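Local coordinates for 3-Hydroxyacyl-CoA dehydrogenase (Ralstonia eutropha H16, PDB 4PZC), which catalyses the NAD+-dependent oxidation of (S)-3-hydroxyacyl-CoA substrates such as (S)-3-hydroxybutyryl-CoA, probably by hydride transfer to the nicotinamide in a cleft between its Rossmann and helical domains, at residues G269-G272 with R273-G276; Y256-M260 with L261-M265; M196-E199 with A200-L204. All coordinates share one frame; numbering follows the deposited sequence.

Contact 1. Residues G269-G272 with R273-G276; sequences GYLG and RKTG
Thr-275 and Leu-271 hold this bend together through a hydroxyl-to-backbone bond. Leu-271 N donates a hydrogen bond to Thr-275 OG1 at 2.9 Å, nearly straight at 160°. Thr-275 can accept it because its chi1 of 55° sets OG1 between its own backbone N and carbonyl carbon, facing back across the turn. The same rotation lays the methyl branch alongside Leu-271: Thr-275 CG2 lies 3.7 Å from Leu-271 CB and just as close to Leu-271 CD2. Lys-274 adds its methylene chain to this small apolar patch, running out in extended form beyond CG; Lys-274 CE passes 4.1 Å from Leu-271 CB, and NZ at the end makes a salt bridge with Asp-238.

Behind the side chains, the backbone does the positioning. Thr-275 N makes a weak, bent bond to Gly-272 O (3.0 Å), and Gly-276 N bonds to Arg-273 O at 3.1 Å. With Arg-273, Lys-274 and Thr-275 all at turn-like angles, these read as two overlapping type I turns, which bring Thr-275 back over Leu-271. Both ends of 269-272 rely on positive-phi glycines, Gly-269 and Gly-272, each without a side chain to crowd the carbonyl before it. Backbone hydrogen bonds from Leu-271 to Leu-237 and from Arg-273 to Asp-233 fasten the loop to its surroundings, while Tyr-270 meets Arg-277 in a cation-pi contact.

Gly-269 ends helix 260-268 in a Schellman motif, and the turns that follow carry Lys-274, predicted to bind NAD+. Its side chain lies about 11 Å from that of Asn-143, a residue seen to bind NAD+, consistent with a loop of the helical C-terminal domain facing the cofactor site.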
loop_
_atom_site.group_PDB
_atom_site.type_symbol
_atom_site.label_atom_id
_atom_site.label_comp_id
_atom_site.label_asym_id
_atom_site.label_seq_id
_atom_site.Cartn_x
_atom_site.Cartn_y
_atom_site.Cartn_z
ATOM N N GLY A 269 1.891 24.699 -8.685
ATOM C CA GLY A 269 3.340 24.500 -8.837
ATOM C C GLY A 269 3.896 23.787 -7.629
ATOM O O GLY A 269 5.106 23.589 -7.501
ATOM N N TYR A 270 3.000 23.392 -6.735
ATOM C CA TYR A 270 3.399 22.634 -5.573
ATOM C C TYR A 270 3.472 21.164 -6.009
ATOM O O TYR A 270 2.482 20.458 -6.038
ATOM C CB TYR A 270 2.429 22.890 -4.404
ATOM C CG TYR A 270 2.217 24.389 -4.068
ATOM C CD1 TYR A 270 3.251 25.320 -4.226
ATOM C CD2 TYR A 270 0.994 24.859 -3.567
ATOM C CE1 TYR A 270 3.068 26.662 -3.927
ATOM C CE2 TYR A 270 0.808 26.196 -3.261
ATOM C CZ TYR A 270 1.849 27.096 -3.444
ATOM O OH TYR A 270 1.697 28.432 -3.166
ATOM N N LEU A 271 4.667 20.731 -6.382
ATOM C CA LEU A 271 4.878 19.447 -7.036
ATOM C C LEU A 271 5.640 18.429 -6.179
ATOM O O LEU A 271 5.898 17.325 -6.626
ATOM C CB LEU A 271 5.660 19.707 -8.317
ATOM C CG LEU A 271 4.900 20.067 -9.586
ATOM C CD1 LEU A 271 3.572 20.788 -9.363
ATOM C CD2 LEU A 271 5.795 20.830 -10.555
ATOM N N GLY A 272 6.025 18.802 -4.965
ATOM C CA GLY A 272 6.752 17.901 -4.068
ATOM C C GLY A 272 8.217 18.256 -3.806
ATOM O O GLY A 272 8.639 19.419 -3.892
ATOM N N ARG A 273 8.990 17.218 -3.489
ATOM C CA ARG A 273 10.399 17.348 -3.190
ATOM C C ARG A 273 11.081 18.159 -4.260
ATOM O O ARG A 273 11.920 18.999 -3.970
ATOM C CB ARG A 273 11.053 15.969 -3.080
ATOM C CG ARG A 273 10.728 15.240 -1.784
ATOM C CD ARG A 273 11.772 14.190 -1.448
ATOM N NE ARG A 273 11.565 13.652 -0.106
ATOM C CZ ARG A 273 12.074 14.157 1.022
ATOM N NH1 ARG A 273 12.862 15.231 0.999
ATOM N NH2 ARG A 273 11.796 13.576 2.196
ATOM N N LYS A 274 10.698 17.935 -5.505
ATOM C CA LYS A 274 11.370 18.593 -6.608
ATOM C C LYS A 274 11.127 20.089 -6.750
ATOM O O LYS A 274 12.006 20.780 -7.266
ATOM C CB LYS A 274 11.047 17.911 -7.919
ATOM C CG LYS A 274 9.728 18.271 -8.564
ATOM C CD LYS A 274 9.443 17.219 -9.627
ATOM C CE LYS A 274 8.292 17.569 -10.532
ATOM N NZ LYS A 274 8.224 16.549 -11.615
ATOM N N THR A 275 9.965 20.602 -6.339
ATOM C CA THR A 275 9.788 22.070 -6.267
ATOM C C THR A 275 10.022 22.590 -4.849
ATOM O O THR A 275 9.820 23.770 -4.590
ATOM C CB THR A 275 8.391 22.550 -6.751
ATOM O OG1 THR A 275 7.333 21.887 -6.027
ATOM C CG2 THR A 275 8.253 22.306 -8.220
ATOM N N GLY A 276 10.426 21.702 -3.933
ATOM C CA GLY A 276 10.548 22.036 -2.511
ATOM C C GLY A 276 9.237 22.092 -1.736
ATOM O O GLY A 276 9.248 22.224 -0.508
#

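Contact 2. Residues Y256-M260 with L261-M265; sequences YRPAM and LMREM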
loop_
_atom_site.group_PDB
_atom_site.type_symbol
_atom_site.label_atom_id
_atom_site.label_comp_id
_atom_site.label_asym_id
_atom_site.label_seq_id
_atom_site.Cartn_x
_atom_site.Cartn_y
_atom_site.Cartn_z
ATOM N N TYR A 256 -11.657 6.710 -11.766
ATOM C CA TYR A 256 -10.269 7.164 -11.655
ATOM C C TYR A 256 -10.070 8.684 -11.735
ATOM O O TYR A 256 -8.948 9.110 -11.923
ATOM C CB TYR A 256 -9.439 6.469 -12.758
ATOM C CG TYR A 256 -9.621 4.966 -12.747
ATOM C CD1 TYR A 256 -10.630 4.351 -13.484
ATOM C CD2 TYR A 256 -8.794 4.166 -11.959
ATOM C CE1 TYR A 256 -10.800 2.968 -13.448
ATOM C CE2 TYR A 256 -8.951 2.794 -11.897
ATOM C CZ TYR A 256 -9.944 2.198 -12.640
ATOM O OH TYR A 256 -10.055 0.844 -12.545
ATOM N N ARG A 257 -11.143 9.481 -11.628
ATOM C CA ARG A 257 -11.067 10.942 -11.404
ATOM C C ARG A 257 -9.847 11.343 -10.607
ATOM O O ARG A 257 -9.669 10.866 -9.489
ATOM C CB ARG A 257 -12.206 11.372 -10.487
ATOM C CG ARG A 257 -13.487 11.856 -11.121
ATOM C CD ARG A 257 -14.516 12.073 -9.998
ATOM N NE ARG A 257 -15.003 10.804 -9.473
ATOM C CZ ARG A 257 -15.755 10.645 -8.389
ATOM N NH1 ARG A 257 -16.102 11.676 -7.639
ATOM N NH2 ARG A 257 -16.153 9.416 -8.046
ATOM N N PRO A 258 -9.016 12.228 -11.135
ATOM C CA PRO A 258 -8.024 12.803 -10.207
ATOM C C PRO A 258 -8.619 13.527 -8.989
ATOM O O PRO A 258 -9.671 14.198 -9.094
ATOM C CB PRO A 258 -7.231 13.810 -11.085
ATOM C CG PRO A 258 -7.716 13.583 -12.468
ATOM C CD PRO A 258 -8.569 12.342 -12.518
ATOM N N ALA A 259 -7.918 13.416 -7.861
ATOM C CA ALA A 259 -8.288 14.135 -6.626
ATOM C C ALA A 259 -8.111 15.627 -6.838
ATOM O O ALA A 259 -7.044 16.052 -7.286
ATOM C CB ALA A 259 -7.437 13.668 -5.446
ATOM N N MET A 260 -9.160 16.398 -6.555
ATOM C CA MET A 260 -9.150 17.830 -6.830
ATOM C C MET A 260 -8.000 18.564 -6.135
ATOM O O MET A 260 -7.366 19.428 -6.740
ATOM C CB MET A 260 -10.466 18.473 -6.419
ATOM C CG MET A 260 -11.657 18.119 -7.280
ATOM S SD MET A 260 -11.496 18.623 -9.006
ATOM C CE MET A 260 -10.968 17.072 -9.711
ATOM N N LEU A 261 -7.727 18.219 -4.877
ATOM C CA LEU A 261 -6.599 18.815 -4.165
ATOM C C LEU A 261 -5.329 18.490 -4.921
ATOM O O LEU A 261 -4.467 19.333 -5.074
ATOM C CB LEU A 261 -6.526 18.325 -2.726
ATOM C CG LEU A 261 -5.525 19.000 -1.761
ATOM C CD1 LEU A 261 -5.619 20.527 -1.663
ATOM C CD2 LEU A 261 -5.674 18.411 -0.359
ATOM N N MET A 262 -5.213 17.287 -5.446
ATOM C CA MET A 262 -4.049 16.975 -6.277
ATOM C C MET A 262 -3.989 17.893 -7.498
ATOM O O MET A 262 -2.904 18.310 -7.881
ATOM C CB MET A 262 -4.016 15.502 -6.709
ATOM C CG MET A 262 -2.764 15.128 -7.505
ATOM S SD MET A 262 -2.809 13.453 -8.229
ATOM C CE MET A 262 -2.741 12.459 -6.735
ATOM N N ARG A 263 -5.133 18.210 -8.104
ATOM C CA ARG A 263 -5.155 19.181 -9.202
ATOM C C ARG A 263 -4.735 20.581 -8.781
ATOM O O ARG A 263 -4.089 21.300 -9.537
ATOM C CB ARG A 263 -6.528 19.320 -9.778
ATOM C CG ARG A 263 -7.009 18.164 -10.617
ATOM C CD ARG A 263 -8.120 18.681 -11.505
ATOM N NE ARG A 263 -8.974 17.638 -12.030
ATOM C CZ ARG A 263 -8.688 16.889 -13.089
ATOM N NH1 ARG A 263 -7.546 17.058 -13.749
ATOM N NH2 ARG A 263 -9.576 15.973 -13.504
ATOM N N GLU A 264 -5.165 20.983 -7.603
ATOM C CA GLU A 264 -4.889 22.300 -7.121
ATOM C C GLU A 264 -3.399 22.465 -6.790
ATOM O O GLU A 264 -2.760 23.478 -7.131
ATOM C CB GLU A 264 -5.773 22.580 -5.905
ATOM C CG GLU A 264 -7.180 22.956 -6.314
ATOM C CD GLU A 264 -7.242 24.338 -6.930
ATOM O OE1 GLU A 264 -6.912 25.322 -6.226
ATOM O OE2 GLU A 264 -7.626 24.427 -8.116
ATOM N N MET A 265 -2.840 21.467 -6.132
ATOM C CA MET A 265 -1.441 21.534 -5.807
ATOM C C MET A 265 -0.613 21.598 -7.088
ATOM O O MET A 265 0.320 22.408 -7.206
ATOM C CB MET A 265 -1.075 20.344 -4.949
ATOM C CG MET A 265 -1.843 20.358 -3.632
ATOM S SD MET A 265 -1.011 19.266 -2.484
ATOM C CE MET A 265 -1.870 19.633 -0.953
#
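The chain comes in extended at Pro-258 and Ala-259 and turns into a helix at Met-260, the first i to i+4 bonds running from Arg-263 N to Ala-259 O (3.0 Å) and from Glu-264 N to Met-260 O (2.8 Å).

Arg-263 is the side chain that reaches back over this start. Its CG stands anti to the carbonyl carbon (chi1 -73°), and the chain stays extended as far as NE, which carries the guanidinium back past the start of the helix to the proline. Pro-258 CG sits over one face of that flat group, 3.0 Å above its plane and displaced toward the rim, so that its nearest atom is Arg-263 NH2 rather than the central carbon. Met-260 takes the edge instead. Its chain bends at both chi2 and chi3, running beside the arginine in the same direction, and Met-260 CE ends near the guanidinium plane, next to Arg-263 NE and 3.7 Å from Arg-263 CD.

Ala-259 occupies the N-cap position of helix 260-268, one of the helices of the C-terminal domain, with its carbonyl serving the first turn. Having only a methyl, it offers no side-chain cap; that methyl faces inward, with Ala-259 CB 4.1 Å from Met-262 CB, and also packs on Phe-201 of helix 189-205. Met-262 then heads away from the contact, its CG anti to its own N (chi1 -176°), toward Met-240 on helix 237-251.

Arg-263 NH1 has a long, weak ion pair with Glu-245. Just upstream, Arg-257 makes a salt bridge through NH2 to Asp-253 of the second subunit, so the loop leading into the helix lies at the dimer interface.

Contact 3. Residues M196-E199 with A200-L204; sequences MINE and AFCVL
Val-203 N donates to Glu-199 O at 2.9 Å with an N-H...O angle of 162°, one of five successive i to i+4 bonds that mark 196-204 as regular alpha-helix. They lie in helix 189-205 of the helical C-terminal domain, a helix with the second subunit on one flank and helices of its own chain on another. Cys-202 N to Asn-198 O is of the same length, while Ala-200 N to Met-196 O stretches to 3.1 Å.

Glu-199 works the subunit flank. Its CG is anti to the backbone N (chi1 -156°) and a bend at chi2 follows, placing a buried carboxylate within reach of the partner chain: OE2 makes a hydrogen bond with Tyr-256 OH and a salt bridge with Arg-191, OE1 a salt bridge with Lys-255, all three of the second subunit. Two cationic partners would be expected to keep this carboxylate ionised. Nearly a turn earlier in the helix, Met-196 packs against Met-196 of the second subunit.

Phe-201 projects into its own chain, among Leu-229 and Ala-232 of helix 228-235 and Met-262 and Met-265 of helix 260-268. Within the helix its partner is Ile-197, one turn back; the two side chains run side by side in the same direction, touching where Ile-197 CG2 meets Phe-201 CE1 at 4.1 Å. The ring also turns an edge to the backbone, with Phe-201 CD1 3.5 Å from Ile-197 O, which lies in the ring plane.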
loop_
_atom_site.group_PDB
_atom_site.type_symbol
_atom_site.label_atom_id
_atom_site.label_comp_id
_atom_site.label_asym_id
_atom_site.label_seq_id
_atom_site.Cartn_x
_atom_site.Cartn_y
_atom_site.Cartn_z
ATOM N N MET A 196 -4.595 4.454 -5.141
ATOM C CA MET A 196 -4.542 4.472 -3.681
ATOM C C MET A 196 -4.025 5.824 -3.219
ATOM O O MET A 196 -4.619 6.424 -2.336
ATOM C CB MET A 196 -3.629 3.394 -3.142
ATOM C CG MET A 196 -3.700 3.270 -1.643
ATOM S SD MET A 196 -2.229 2.448 -1.010
ATOM C CE MET A 196 -1.176 3.883 -0.810
ATOM N N ILE A 197 -2.938 6.284 -3.845
ATOM C CA ILE A 197 -2.363 7.583 -3.543
ATOM C C ILE A 197 -3.411 8.677 -3.764
ATOM O O ILE A 197 -3.662 9.512 -2.890
ATOM C CB ILE A 197 -1.169 7.935 -4.441
ATOM C CG1 ILE A 197 -0.085 6.832 -4.446
ATOM C CG2 ILE A 197 -0.601 9.281 -4.004
ATOM C CD1 ILE A 197 0.491 6.545 -3.081
ATOM N N ASN A 198 -4.031 8.667 -4.931
ATOM C CA ASN A 198 -5.207 9.492 -5.155
ATOM C C ASN A 198 -6.262 9.496 -4.037
ATOM O O ASN A 198 -6.775 10.571 -3.632
ATOM C CB ASN A 198 -5.923 9.045 -6.410
ATOM C CG ASN A 198 -6.597 10.181 -7.080
ATOM O OD1 ASN A 198 -7.749 10.093 -7.480
ATOM N ND2 ASN A 198 -5.851 11.294 -7.217
ATOM N N GLU A 199 -6.622 8.300 -3.548
ATOM C CA GLU A 199 -7.641 8.254 -2.495
ATOM C C GLU A 199 -7.175 9.052 -1.305
ATOM O O GLU A 199 -7.969 9.718 -0.680
ATOM C CB GLU A 199 -7.992 6.833 -2.056
ATOM C CG GLU A 199 -9.386 6.748 -1.437
ATOM C CD GLU A 199 -10.508 7.041 -2.434
ATOM O OE1 GLU A 199 -10.254 6.977 -3.652
ATOM O OE2 GLU A 199 -11.649 7.330 -2.000
ATOM N N ALA A 200 -5.886 8.962 -0.988
ATOM C CA ALA A 200 -5.315 9.750 0.084
ATOM C C ALA A 200 -5.590 11.216 -0.150
ATOM O O ALA A 200 -6.060 11.897 0.755
ATOM C CB ALA A 200 -3.825 9.527 0.216
ATOM N N PHE A 201 -5.329 11.715 -1.357
ATOM C CA PHE A 201 -5.562 13.142 -1.608
ATOM C C PHE A 201 -7.033 13.459 -1.372
ATOM O O PHE A 201 -7.356 14.518 -0.794
ATOM C CB PHE A 201 -5.077 13.599 -2.988
ATOM C CG PHE A 201 -3.630 13.924 -3.013
ATOM C CD1 PHE A 201 -2.674 12.916 -3.012
ATOM C CD2 PHE A 201 -3.202 15.233 -2.971
ATOM C CE1 PHE A 201 -1.309 13.213 -3.018
ATOM C CE2 PHE A 201 -1.843 15.549 -2.960
ATOM C CZ PHE A 201 -0.899 14.539 -2.996
ATOM N N CYS A 202 -7.922 12.548 -1.769
ATOM C CA CYS A 202 -9.344 12.762 -1.520
ATOM C C CYS A 202 -9.653 12.922 -0.041
ATOM O O CYS A 202 -10.356 13.855 0.358
ATOM C CB CYS A 202 -10.181 11.629 -2.099
ATOM S SG CYS A 202 -9.933 11.416 -3.876
ATOM N N VAL A 203 -9.125 12.008 0.767
ATOM C CA VAL A 203 -9.347 12.025 2.206
ATOM C C VAL A 203 -8.868 13.356 2.744
ATOM O O VAL A 203 -9.595 14.037 3.456
ATOM C CB VAL A 203 -8.607 10.858 2.908
ATOM C CG1 VAL A 203 -8.491 11.105 4.393
ATOM C CG2 VAL A 203 -9.320 9.537 2.665
ATOM N N LEU A 204 -7.648 13.727 2.382
ATOM C CA LEU A 204 -7.064 14.994 2.813
ATOM C C LEU A 204 -7.925 16.129 2.287
ATOM O O LEU A 204 -8.313 17.032 3.010
ATOM C CB LEU A 204 -5.644 15.139 2.268
ATOM C CG LEU A 204 -5.009 16.520 2.462
ATOM C CD1 LEU A 204 -4.876 16.793 3.937
ATOM C CD2 LEU A 204 -3.647 16.609 1.809
#

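Overall arrangement
All three contacts are local and follow one another along the C-terminal domain, so none nests in or crosses another. Contact 3 comes first, spanning about two and a half turns of helix 189-205. The chain then passes through helices 211-222, 228-235 and 237-251 before contact 2 makes the entry to helix 260-268, returning to helix 189-205: its centre is about 9 Å from that of contact 3, and Ala-259 and Met-262 come against Asn-198. Contact 1 turns the chain at the other end of helix 260-268, where Tyr-270 N probably bonds to Met-265 O. Contacts 2 and 3 both touch the second subunit, whereas contact 1 does not.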